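Local atomic coordinates of MSM0273 (Mycobacterium smegmatis, PDB entry 5L37), a protein that forms pentamers that probably cap the vertices of the shell of the RMM bacterial microcompartment of mycobacteria. Residues C[36-41]-C[50-55]. Numbering follows the deposited sequence.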
ATOM      1  N   MET C  36      12.696   8.992   0.278  1.00 22.20           N
ATOM      2  CA  MET C  36      12.635   7.591  -0.133  1.00 19.49           C
ATOM      3  C   MET C  36      13.559   7.378  -1.317  1.00 19.12           C
ATOM      4  O   MET C  36      14.165   8.325  -1.845  1.00 18.86           O
ATOM      5  CB  MET C  36      11.199   7.153  -0.503  1.00 22.75           C
ATOM      6  CG  MET C  36      10.775   7.611  -1.870  1.00 27.39           C
ATOM      7  SD  MET C  36       9.045   7.163  -2.308  1.00 28.39           S
ATOM      8  CE  MET C  36       8.203   8.285  -1.242  1.00 30.18           C
ATOM      9  N   ILE C  37      13.724   6.119  -1.698  1.00 17.89           N
ATOM     10  CA  ILE C  37      14.507   5.752  -2.866  1.00 17.75           C
ATOM     11  C   ILE C  37      13.562   5.296  -3.956  1.00 17.23           C
ATOM     12  O   ILE C  37      12.741   4.374  -3.756  1.00 16.95           O
ATOM     13  CB  ILE C  37      15.567   4.616  -2.547  1.00 17.07           C
ATOM     14  CG1 ILE C  37      16.454   5.003  -1.334  1.00 22.28           C
ATOM     15  CG2 ILE C  37      16.378   4.258  -3.829  1.00 17.98           C
ATOM     16  CD1 ILE C  37      17.090   6.356  -1.405  1.00 25.84           C
ATOM     17  N   ALA C  38      13.683   5.944  -5.118  1.00 14.56           N
ATOM     18  CA  ALA C  38      12.847   5.606  -6.252  1.00 13.79           C
ATOM     19  C   ALA C  38      13.684   5.123  -7.396  1.00 17.22           C
ATOM     20  O   ALA C  38      14.810   5.612  -7.595  1.00 17.64           O
ATOM     21  CB  ALA C  38      12.001   6.839  -6.707  1.00 16.70           C
ATOM     22  N   PHE C  39      13.147   4.188  -8.169  1.00 13.84           N
ATOM     23  CA  PHE C  39      13.838   3.696  -9.358  1.00 15.32           C
ATOM     24  C   PHE C  39      13.624   4.651 -10.516  1.00 15.06           C
ATOM     25  O   PHE C  39      12.551   5.215 -10.655  1.00 14.76           O
ATOM     26  CB  PHE C  39      13.335   2.288  -9.737  1.00 13.51           C
ATOM     27  CG  PHE C  39      14.282   1.542 -10.599  1.00 14.81           C
ATOM     28  CD1 PHE C  39      15.435   1.029 -10.042  1.00 17.24           C
ATOM     29  CD2 PHE C  39      14.038   1.343 -11.969  1.00 16.97           C
ATOM     30  CE1 PHE C  39      16.359   0.328 -10.814  1.00 20.03           C
ATOM     31  CE2 PHE C  39      14.954   0.643 -12.770  1.00 19.95           C
ATOM     32  CZ  PHE C  39      16.122   0.138 -12.184  1.00 21.23           C
ATOM     33  N   ASP C  40      14.647   4.833 -11.328  1.00 14.89           N
ATOM     34  CA  ASP C  40      14.564   5.773 -12.450  1.00 14.65           C
ATOM     35  C   ASP C  40      15.078   5.158 -13.724  1.00 15.25           C
ATOM     36  O   ASP C  40      16.191   4.608 -13.753  1.00 18.00           O
ATOM     37  CB  ASP C  40      15.380   7.010 -12.139  1.00 15.19           C
ATOM     38  CG  ASP C  40      15.266   8.062 -13.230  1.00 17.20           C
ATOM     39  OD1 ASP C  40      14.164   8.557 -13.470  1.00 20.64           O
ATOM     40  OD2 ASP C  40      16.310   8.475 -13.715  1.00 19.63           O
ATOM     41  N   VAL C  41      14.288   5.286 -14.793  1.00 15.73           N
ATOM     42  CA  VAL C  41      14.694   4.816 -16.110  1.00 16.37           C
ATOM     43  C   VAL C  41      14.830   5.980 -17.100  1.00 16.77           C
ATOM     44  O   VAL C  41      15.250   5.783 -18.235  1.00 19.71           O
ATOM     45  CB  VAL C  41      13.713   3.788 -16.687  1.00 16.92           C
ATOM     46  CG1 VAL C  41      13.647   2.519 -15.749  1.00 19.18           C
ATOM     47  CG2 VAL C  41      12.310   4.375 -16.846  1.00 18.68           C
ATOM     48  N   VAL C  50      10.117  15.612  -9.990  1.00 16.31           N
ATOM     49  CA  VAL C  50       9.622  14.418 -10.671  1.00 17.04           C
ATOM     50  C   VAL C  50       8.317  13.937 -10.043  1.00 16.56           C
ATOM     51  O   VAL C  50       7.960  14.338  -8.940  1.00 16.45           O
ATOM     52  CB  VAL C  50      10.642  13.263 -10.627  1.00 15.24           C
ATOM     53  CG1 VAL C  50      11.930  13.648 -11.393  1.00 17.73           C
ATOM     54  CG2 VAL C  50      11.002  12.932  -9.200  1.00 17.40           C
ATOM     55  N   LEU C  51       7.639  13.061 -10.770  1.00 15.37           N
ATOM     56  CA  LEU C  51       6.389  12.436 -10.366  1.00 13.67           C
ATOM     57  C   LEU C  51       6.673  10.955 -10.107  1.00 14.49           C
ATOM     58  O   LEU C  51       7.274  10.305 -10.956  1.00 16.14           O
ATOM     59  CB  LEU C  51       5.372  12.597 -11.496  1.00 17.12           C
ATOM     60  CG  LEU C  51       3.938  12.197 -11.233  1.00 19.48           C
ATOM     61  CD1 LEU C  51       3.415  13.090 -10.041  1.00 21.00           C
ATOM     62  CD2 LEU C  51       3.156  12.387 -12.536  1.00 18.76           C
ATOM     63  N   ILE C  52       6.280  10.443  -8.945  1.00 13.12           N
ATOM     64  CA  ILE C  52       6.571   9.067  -8.537  1.00 14.76           C
ATOM     65  C   ILE C  52       5.307   8.267  -8.353  1.00 13.41           C
ATOM     66  O   ILE C  52       4.340   8.772  -7.737  1.00 15.26           O
ATOM     67  CB  ILE C  52       7.360   9.052  -7.222  1.00 15.01           C
ATOM     68  CG1 ILE C  52       8.740   9.659  -7.573  1.00 18.72           C
ATOM     69  CG2 ILE C  52       7.497   7.621  -6.682  1.00 20.77           C
ATOM     70  CD1 ILE C  52       9.533   9.929  -6.387  1.00 27.92           C
ATOM     71  N   ALA C  53       5.317   7.030  -8.839  1.00 13.25           N
ATOM     72  CA  ALA C  53       4.248   6.056  -8.494  1.00 14.87           C
ATOM     73  C   ALA C  53       4.807   4.990  -7.574  1.00 16.66           C
ATOM     74  O   ALA C  53       5.988   4.627  -7.685  1.00 15.04           O
ATOM     75  CB  ALA C  53       3.681   5.408  -9.747  1.00 17.89           C
ATOM     76  N   GLN C  54       3.972   4.513  -6.641  1.00 12.86           N
ATOM     77  CA  GLN C  54       4.446   3.568  -5.609  1.00 13.95           C
ATOM     78  C   GLN C  54       3.668   2.271  -5.610  1.00 16.42           C
ATOM     79  O   GLN C  54       2.517   2.198  -6.089  1.00 16.81           O
ATOM     80  CB  GLN C  54       4.312   4.209  -4.235  1.00 13.89           C
ATOM     81  CG  GLN C  54       5.192   5.448  -4.064  1.00 15.93           C
ATOM     82  CD  GLN C  54       4.973   6.063  -2.708  1.00 18.64           C
ATOM     83  OE1 GLN C  54       4.100   6.904  -2.526  1.00 21.96           O
ATOM     84  NE2 GLN C  54       5.719   5.578  -1.723  1.00 19.86           N
ATOM     85  N   GLY C  55       4.277   1.249  -5.026  1.00 14.53           N
ATOM     86  CA  GLY C  55       3.592  -0.037  -4.884  1.00 16.40           C
ATOM     87  C   GLY C  55       3.831  -0.935  -6.071  1.00 14.62           C
ATOM     88  O   GLY C  55       4.803  -0.770  -6.853  1.00 15.41           O
TER
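M36 and Q54 meet first, at the more open end of the contact. The thioether of M36 comes down on the amide nitrogen of Q54, with SD 3.7 Å from NE2, and the terminal methyl stands just as near: M36 CE lies 3.7 Å from Q54 NE2 and 4.2 Å from Q54 CD. No hydrogen bond joins the pair; it is a van der Waals touch between two chains that cross obliquely. M36 runs straight out through chi2 and then bends at chi3 (72°), which leaves methyl and sulfur both over one face of the Q54 amide, at its NE2 end. Q54 reaches across from strand 49-54 on an extended chain, against L2 of strand 2-9. The flank of M36 lies on V27 and V29, and M1 of a neighbouring subunit packs against it too.

I37 faces the other way, onto L51 of that neighbouring subunit. Strands 35-40 and 49-54 are not adjacent in the sheet: 23-29 and 2-9 come between them in the order, and the two meet by side chains across the interior of the small OB-type barrel that this EutN/CcmL family shares.

The CA atoms of the two segments come nearest at A38 and I52, 7.5 Å apart. The methyl of A38 points straight into the interior, and I52 sends its longer branch to meet it, end against end, with A38 CB 4.0 Å from I52 CD1. With CG1 beside the backbone N and chi2 at 170°, that branch is stretched out fully towards the small residue opposite. V27, A4 and I73 pack around I52, so this apolar touch is buried.

The strands cross near this pair and separate on both sides of it; further along, D40 turns its carboxylate to S44, OD1 accepting a hydrogen bond from the hydroxyl OG.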